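Local coordinates for protein alpha-/beta-galactoside alpha-2,3-sialyltransferase (PDB 2ZWI) that probably transfers sialic acid from a CMP-linked donor to galactosides, forming alpha-2,3 linkages, as a GT-B-type glycosyltransferase that binds CMP and zinc, at residues F220-I225 with I309-L314; I238-N243 with D316-M321; P265-S270 with N335-Y340. One frame throughout, in Å; residues are numbered along the deposited sequence.

Interaction 1 of 3, residues F220-I225 with I309-L314; sequences FNPEKI and IMTDAL
With CG of F220 turned away from its backbone N (chi1 172°), the phenyl ring reaches T311, whose OG1 sits between its own backbone N and carbonyl carbon (chi1 61°). That hydroxyl oxygen meets the rim of the ring close to its plane, 3.3 Å from F220 CE2, while CG2 of T311 lies near the same CD2-CE2 edge. The hydroxyl is hydrogen-bonded to the carbonyl of A307, in the last turn of helix 305-310, which helps to hold its rotamer. P222 comes in at a slant: its CB is 3.6 Å from T311 OG1 and its CG 3.8 Å from T311 CB. Farther along, the methyl of A313 is met by I225 CG2 at 3.6 Å and, more loosely, by P222 CB. A313 comes into position where helix 305-310 closes in a Schellman motif with D312, at positive phi, as the C-prime residue. In segment 220-225, N221 OD1 accepts from E223 N at 3.1 Å, a capping bond at the start of helix 223-230. The contact thus joins the beginning of one helix to the end of another; helix 208-218 covers it through Y215, on P222 and T311, and F214, on T311.

Interaction 2 of 3, residues I238-N243 with D316-M321; sequences IFIGTN and DAVGGM. With C5P (cytidine-5'-monophosphate), chain C.
M321 lies against F239, I240 and T242, and its chain can be followed outward. CB lies near both I240 O and T242 CB, 3.7 and 3.8 Å away. CG comes 3.3 Å from the carbonyl oxygen of I240 and also meets T242 CG2; the chain then bends at chi2 and chi3 (-62° and -50°), which brings SD back to 3.7 Å from F239 CZ. This is a Met-aromatic contact in which the sulfur approaches the ring obliquely. G320 CA lies over one face of that ring, 4.1 Å from its centroid, as a CH-pi contact.

The backbones of strands 238-240 and 317-321 run parallel, joined by four hydrogen bonds: I238 N to A317 O, G319 N to I238 O, I240 N to G319 O at 2.8 Å, and M321 N to I240 O. On the face that carries I238 and V318, V318 CG2 reaches across to I240 CG1.

Just past the strand end, G241 O accepts from N4 of the cytosine at 2.9 Å, and I240 CG2 lies 3.5 Å from the same N4. An exocyclic amino group donating to a backbone carbonyl is consistent with recognition of cytosine over uracil, and the M321 N to I240 O bond, one residue before G241, probably helps to position that carbonyl.

Interaction 3 of 3, residues P265-S270 with N335-Y340; sequences PIITNS and NKFIFY
The carbonyl oxygen of K336 takes a hydrogen bond from one water at 2.8 Å, and that water in turn accepts from N269 N, bridging loop and strand. N269 CB packs 3.7 Å from K336 CB next to this bridge. A second water does similar work at the far end of the lysine: it accepts from K336 NZ at 2.8 Å and donates to S270 O. The K336 chain is extended until its last torsion, bent at chi4 (-64°), and its CD and CE pass S270 O on the way. Its ammonium group also forms a salt bridge with E334, so it has two partners, the E334 carboxylate and the water.

The apolar half of the contact belongs to I267. Its CG2 approaches the F337 ring obliquely, 3.5 Å from CD2, and its CD1 comes 3.6 Å from F339 CE2, the isoleucine and F339 side chains crossing at about a right angle. I266 CG2 adds a looser touch at F339 CZ.

Loop 265-270, between helix 249-259 and strand 275-279, is thereby packed against strand 334-340. E258 and A259 of that helix touch I267, I255 touches F339, and K367 of the adjoining strand 366-368 meets both I266 and F339.

Overall arrangement
Following the chain from its N terminus, the first Rossmann-like domain with its seven-stranded parallel sheet is passed before any of these contacts begins. Segments 220-225, 238-243 and 265-270 then come in order, and their partners 309-314, 316-321 and 335-340 follow in the same order, so all three loops cross and none nests. Interaction 1 joins the start of helix 223-230 to the end of helix 305-310; the next strands along the chain, 236-240 and 317-321, are those paired in interaction 2, at the middle of the six-stranded sheet beside CMP. Interaction 3 adds the next strand, 334-340, which is hydrogen-bonded to 317-321, and ties it to the loop before 275-279.

Interaction 1 of 3, residues F220-I225 with I309-L314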
# COMPACT_ATOMS: atom_id res chain seq x y z
N PHE A 220 16.49 0.30 5.19
CA PHE A 220 16.54 -1.12 4.85
C PHE A 220 17.54 -1.40 3.73
O PHE A 220 17.54 -0.73 2.71
CB PHE A 220 15.16 -1.67 4.47
CG PHE A 220 15.20 -3.08 3.93
CD1 PHE A 220 15.42 -4.16 4.79
CD2 PHE A 220 15.05 -3.33 2.58
CE1 PHE A 220 15.49 -5.46 4.30
CE2 PHE A 220 15.13 -4.64 2.07
CZ PHE A 220 15.34 -5.70 2.94
N ASN A 221 18.37 -2.42 3.94
CA ASN A 221 19.33 -2.88 2.94
C ASN A 221 19.16 -4.38 2.83
O ASN A 221 19.24 -5.08 3.84
CB ASN A 221 20.76 -2.54 3.40
CG ASN A 221 21.80 -2.82 2.35
OD1 ASN A 221 21.84 -3.90 1.76
ND2 ASN A 221 22.68 -1.85 2.13
N PRO A 222 18.89 -4.89 1.60
CA PRO A 222 18.52 -6.29 1.41
C PRO A 222 19.67 -7.29 1.47
O PRO A 222 19.44 -8.47 1.23
CB PRO A 222 17.94 -6.29 -0.01
CG PRO A 222 18.70 -5.23 -0.70
CD PRO A 222 18.87 -4.15 0.32
N GLU A 223 20.89 -6.83 1.76
CA GLU A 223 22.07 -7.71 1.70
C GLU A 223 21.97 -8.93 2.62
O GLU A 223 22.20 -10.04 2.16
CB GLU A 223 23.37 -6.93 1.94
CG GLU A 223 24.65 -7.75 1.72
CD GLU A 223 24.74 -8.41 0.33
OE1 GLU A 223 24.17 -7.85 -0.65
OE2 GLU A 223 25.38 -9.49 0.23
N LYS A 224 21.61 -8.72 3.89
CA LYS A 224 21.49 -9.83 4.86
C LYS A 224 20.48 -10.88 4.39
O LYS A 224 20.77 -12.07 4.38
CB LYS A 224 21.12 -9.31 6.25
CG LYS A 224 20.85 -10.39 7.31
CD LYS A 224 20.65 -9.76 8.68
CE LYS A 224 20.35 -10.79 9.76
NZ LYS A 224 20.68 -10.27 11.13
N ILE A 225 19.30 -10.42 3.99
CA ILE A 225 18.24 -11.33 3.55
C ILE A 225 18.63 -12.09 2.26
O ILE A 225 18.36 -13.29 2.14
CB ILE A 225 16.88 -10.59 3.40
CG1 ILE A 225 15.70 -11.47 3.81
CG2 ILE A 225 16.72 -9.95 2.03
CD1 ILE A 225 15.66 -12.87 3.25
N ILE A 309 9.96 -6.26 -1.73
CA ILE A 309 9.55 -6.30 -3.13
C ILE A 309 10.40 -5.32 -3.95
O ILE A 309 10.95 -5.69 -4.99
CB ILE A 309 8.04 -6.01 -3.32
CG1 ILE A 309 7.19 -7.07 -2.60
CG2 ILE A 309 7.69 -5.98 -4.80
CD1 ILE A 309 5.74 -6.66 -2.35
N MET A 310 10.48 -4.08 -3.49
CA MET A 310 11.12 -3.01 -4.27
C MET A 310 12.62 -3.29 -4.48
O MET A 310 13.16 -2.97 -5.54
CB MET A 310 10.89 -1.63 -3.62
CG MET A 310 11.17 -0.46 -4.56
SD MET A 310 10.16 -0.48 -6.05
CE MET A 310 8.68 0.35 -5.49
N THR A 311 13.25 -3.91 -3.48
CA THR A 311 14.68 -4.22 -3.52
C THR A 311 14.99 -5.57 -4.19
O THR A 311 16.14 -6.01 -4.19
CB THR A 311 15.35 -4.13 -2.10
OG1 THR A 311 14.76 -5.06 -1.19
CG2 THR A 311 15.22 -2.72 -1.54
N ASP A 312 13.96 -6.19 -4.77
CA ASP A 312 14.04 -7.50 -5.42
C ASP A 312 14.63 -8.58 -4.49
O ASP A 312 15.50 -9.35 -4.88
CB ASP A 312 14.83 -7.39 -6.74
CG ASP A 312 14.66 -8.61 -7.64
OD1 ASP A 312 15.57 -8.85 -8.46
OD2 ASP A 312 13.64 -9.34 -7.53
N ALA A 313 14.14 -8.63 -3.25
CA ALA A 313 14.57 -9.65 -2.29
C ALA A 313 13.40 -10.57 -1.99
O ALA A 313 12.92 -10.64 -0.86
CB ALA A 313 15.11 -9.00 -1.04
N LEU A 314 12.94 -11.27 -3.02
CA LEU A 314 11.72 -12.08 -2.93
C LEU A 314 12.06 -13.56 -2.83
O LEU A 314 13.06 -13.99 -3.41
CB LEU A 314 10.83 -11.83 -4.16
CG LEU A 314 9.66 -10.83 -4.10
CD1 LEU A 314 9.56 -10.03 -2.80
CD2 LEU A 314 9.74 -9.93 -5.31

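Interaction 2 of 3, residues I238-N243 with D316-M321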
# COMPACT_ATOMS: atom_id res chain seq x y z
N ILE A 238 8.46 -17.78 2.53
CA ILE A 238 8.15 -16.82 3.59
C ILE A 238 6.71 -16.98 4.07
O ILE A 238 5.76 -16.91 3.27
CB ILE A 238 8.38 -15.35 3.15
CG1 ILE A 238 9.84 -15.14 2.72
CG2 ILE A 238 7.98 -14.37 4.28
CD1 ILE A 238 10.14 -13.71 2.25
N PHE A 239 6.56 -17.22 5.38
CA PHE A 239 5.26 -17.21 6.04
C PHE A 239 4.91 -15.78 6.40
O PHE A 239 5.67 -15.14 7.14
CB PHE A 239 5.27 -18.04 7.32
CG PHE A 239 3.91 -18.15 7.98
CD1 PHE A 239 3.03 -19.15 7.60
CD2 PHE A 239 3.52 -17.24 8.97
CE1 PHE A 239 1.77 -19.26 8.19
CE2 PHE A 239 2.25 -17.33 9.57
CZ PHE A 239 1.38 -18.33 9.17
N ILE A 240 3.78 -15.30 5.88
CA ILE A 240 3.28 -13.95 6.17
C ILE A 240 2.44 -13.96 7.44
O ILE A 240 1.31 -14.43 7.44
CB ILE A 240 2.46 -13.36 4.97
CG1 ILE A 240 3.30 -13.31 3.68
CG2 ILE A 240 1.86 -11.97 5.30
CD1 ILE A 240 4.68 -12.70 3.87
N GLY A 241 3.01 -13.43 8.52
CA GLY A 241 2.33 -13.38 9.80
C GLY A 241 1.30 -12.27 9.91
O GLY A 241 1.30 -11.31 9.12
N THR A 242 0.42 -12.40 10.90
CA THR A 242 -0.55 -11.35 11.19
C THR A 242 -0.41 -10.93 12.67
O THR A 242 0.54 -11.34 13.34
CB THR A 242 -2.00 -11.77 10.80
OG1 THR A 242 -2.86 -10.63 10.90
CG2 THR A 242 -2.53 -12.89 11.71
N ASN A 243 -1.35 -10.12 13.16
CA ASN A 243 -1.36 -9.76 14.58
C ASN A 243 -2.62 -10.29 15.30
O ASN A 243 -3.49 -10.93 14.68
CB ASN A 243 -1.17 -8.24 14.78
CG ASN A 243 -2.21 -7.42 14.03
OD1 ASN A 243 -3.41 -7.68 14.12
ND2 ASN A 243 -1.76 -6.41 13.30
N ASP A 316 10.92 -17.83 -3.15
CA ASP A 316 10.36 -18.63 -4.20
C ASP A 316 8.86 -18.77 -4.03
O ASP A 316 8.11 -18.88 -5.01
CB ASP A 316 11.04 -20.00 -4.24
CG ASP A 316 12.49 -19.89 -4.64
OD1 ASP A 316 12.74 -19.60 -5.83
OD2 ASP A 316 13.37 -20.06 -3.77
N ALA A 317 8.42 -18.75 -2.77
CA ALA A 317 7.04 -19.02 -2.45
C ALA A 317 6.65 -18.32 -1.17
O ALA A 317 7.49 -17.94 -0.35
CB ALA A 317 6.78 -20.53 -2.34
N VAL A 318 5.34 -18.19 -1.01
CA VAL A 318 4.77 -17.43 0.08
C VAL A 318 3.50 -18.15 0.53
O VAL A 318 2.93 -18.94 -0.22
CB VAL A 318 4.53 -15.98 -0.41
CG1 VAL A 318 3.07 -15.74 -0.85
CG2 VAL A 318 5.00 -14.98 0.60
N GLY A 319 3.11 -17.91 1.77
CA GLY A 319 1.84 -18.40 2.31
C GLY A 319 1.62 -17.76 3.67
O GLY A 319 2.55 -17.21 4.25
N GLY A 320 0.40 -17.81 4.17
CA GLY A 320 0.16 -17.29 5.50
C GLY A 320 -1.22 -16.75 5.68
O GLY A 320 -2.19 -17.36 5.27
N MET A 321 -1.29 -15.57 6.29
CA MET A 321 -2.53 -15.02 6.79
C MET A 321 -3.00 -13.89 5.90
O MET A 321 -2.18 -13.18 5.32
CB MET A 321 -2.31 -14.50 8.22
CG MET A 321 -1.39 -15.41 9.10
SD MET A 321 -2.11 -17.05 9.32
CE MET A 321 -3.79 -16.60 9.84
O3P C5P C . -1.82 -7.35 7.00
P C5P C . -2.11 -5.91 6.84
O1P C5P C . -3.17 -5.76 5.79
O2P C5P C . -2.39 -5.31 8.20
O5' C5P C . -0.77 -5.26 6.26
C5' C5P C . -0.56 -3.85 6.22
C4' C5P C . 0.91 -3.61 5.93
O4' C5P C . 1.73 -4.22 6.95
C3' C5P C . 1.35 -4.30 4.64
O3' C5P C . 1.11 -3.48 3.50
C2' C5P C . 2.83 -4.50 4.86
O2' C5P C . 3.52 -3.25 4.76
C1' C5P C . 2.89 -4.82 6.34
N1 C5P C . 2.99 -6.24 6.68
C2 C5P C . 4.26 -6.86 6.59
N3 C5P C . 4.42 -8.15 6.94
C4 C5P C . 3.36 -8.88 7.36
C5 C5P C . 2.10 -8.31 7.46
C6 C5P C . 1.94 -6.96 7.11
O2 C5P C . 5.25 -6.21 6.17
N4 C5P C . 3.57 -10.17 7.71

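Interaction 3 of 3, residues P265-S270 with N335-Y340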
# COMPACT_ATOMS: atom_id res chain seq x y z
N PRO A 265 -4.75 -32.90 4.02
CA PRO A 265 -5.97 -32.68 3.24
C PRO A 265 -6.42 -31.21 3.22
O PRO A 265 -7.31 -30.85 2.45
CB PRO A 265 -7.01 -33.52 3.98
CG PRO A 265 -6.53 -33.58 5.37
CD PRO A 265 -5.04 -33.56 5.31
N ILE A 266 -5.82 -30.40 4.10
CA ILE A 266 -6.18 -29.00 4.26
C ILE A 266 -5.18 -28.16 3.50
O ILE A 266 -5.52 -27.50 2.53
CB ILE A 266 -6.18 -28.58 5.76
CG1 ILE A 266 -7.26 -29.36 6.53
CG2 ILE A 266 -6.40 -27.08 5.90
CD1 ILE A 266 -6.90 -29.64 8.00
N ILE A 267 -3.93 -28.19 3.95
CA ILE A 267 -2.87 -27.50 3.23
C ILE A 267 -2.25 -28.48 2.23
O ILE A 267 -1.26 -29.15 2.53
CB ILE A 267 -1.83 -26.88 4.20
CG1 ILE A 267 -2.54 -25.99 5.23
CG2 ILE A 267 -0.77 -26.09 3.42
CD1 ILE A 267 -1.61 -25.36 6.27
N THR A 268 -2.84 -28.56 1.04
CA THR A 268 -2.38 -29.49 -0.00
C THR A 268 -1.02 -29.10 -0.60
O THR A 268 -0.25 -29.96 -1.00
CB THR A 268 -3.44 -29.72 -1.11
OG1 THR A 268 -3.76 -28.48 -1.75
CG2 THR A 268 -4.73 -30.33 -0.52
N ASN A 269 -0.74 -27.79 -0.64
CA ASN A 269 0.56 -27.26 -1.06
C ASN A 269 1.54 -27.21 0.09
O ASN A 269 1.62 -26.20 0.80
CB ASN A 269 0.42 -25.84 -1.61
CG ASN A 269 -0.33 -25.77 -2.90
OD1 ASN A 269 -1.05 -24.80 -3.16
ND2 ASN A 269 -0.16 -26.79 -3.74
N SER A 270 2.31 -28.28 0.25
CA SER A 270 3.21 -28.45 1.38
C SER A 270 4.43 -27.53 1.37
O SER A 270 4.91 -27.15 0.30
CB SER A 270 3.72 -29.90 1.43
OG SER A 270 4.54 -30.08 2.56
N ASN A 335 1.95 -18.57 -4.45
CA ASN A 335 1.16 -18.49 -3.22
C ASN A 335 0.64 -19.88 -2.86
O ASN A 335 -0.22 -20.41 -3.56
CB ASN A 335 0.00 -17.51 -3.41
CG ASN A 335 -0.72 -17.18 -2.10
OD1 ASN A 335 -1.76 -16.52 -2.13
ND2 ASN A 335 -0.20 -17.64 -0.98
N LYS A 336 1.15 -20.47 -1.78
CA LYS A 336 0.76 -21.84 -1.42
C LYS A 336 -0.57 -21.97 -0.69
O LYS A 336 -1.27 -22.96 -0.86
CB LYS A 336 1.89 -22.55 -0.65
CG LYS A 336 3.12 -22.84 -1.50
CD LYS A 336 4.03 -23.84 -0.81
CE LYS A 336 5.30 -24.09 -1.59
NZ LYS A 336 5.04 -24.71 -2.90
N PHE A 337 -0.92 -20.97 0.13
CA PHE A 337 -2.15 -20.97 0.93
C PHE A 337 -2.33 -19.61 1.60
O PHE A 337 -1.34 -18.93 1.88
CB PHE A 337 -2.13 -22.08 2.00
CG PHE A 337 -0.93 -22.04 2.92
CD1 PHE A 337 -0.93 -21.22 4.05
CD2 PHE A 337 0.20 -22.80 2.65
CE1 PHE A 337 0.17 -21.17 4.90
CE2 PHE A 337 1.31 -22.75 3.49
CZ PHE A 337 1.29 -21.93 4.62
N ILE A 338 -3.58 -19.20 1.82
CA ILE A 338 -3.87 -18.06 2.70
C ILE A 338 -4.95 -18.44 3.70
O ILE A 338 -6.00 -18.97 3.32
CB ILE A 338 -4.31 -16.77 1.94
CG1 ILE A 338 -3.32 -16.41 0.82
CG2 ILE A 338 -4.42 -15.60 2.90
CD1 ILE A 338 -3.73 -15.13 0.04
N PHE A 339 -4.68 -18.19 4.98
CA PHE A 339 -5.68 -18.40 6.03
C PHE A 339 -6.33 -17.09 6.42
O PHE A 339 -5.67 -16.07 6.58
CB PHE A 339 -5.08 -19.06 7.28
CG PHE A 339 -4.95 -20.55 7.16
CD1 PHE A 339 -5.82 -21.40 7.85
CD2 PHE A 339 -3.96 -21.11 6.35
CE1 PHE A 339 -5.70 -22.78 7.73
CE2 PHE A 339 -3.85 -22.49 6.22
CZ PHE A 339 -4.71 -23.33 6.92
N TYR A 340 -7.65 -17.17 6.57
CA TYR A 340 -8.45 -16.02 6.94
C TYR A 340 -9.22 -16.29 8.23
O TYR A 340 -9.68 -17.41 8.47
CB TYR A 340 -9.45 -15.71 5.82
CG TYR A 340 -8.84 -15.41 4.47
CD1 TYR A 340 -8.55 -16.44 3.57
CD2 TYR A 340 -8.54 -14.09 4.09
CE1 TYR A 340 -8.00 -16.16 2.31
CE2 TYR A 340 -8.00 -13.81 2.85
CZ TYR A 340 -7.73 -14.84 1.96
OH TYR A 340 -7.20 -14.56 0.72
O HOH W 1 -2.35 -25.27 0.18
O HOH W 2 3.86 -27.18 -2.35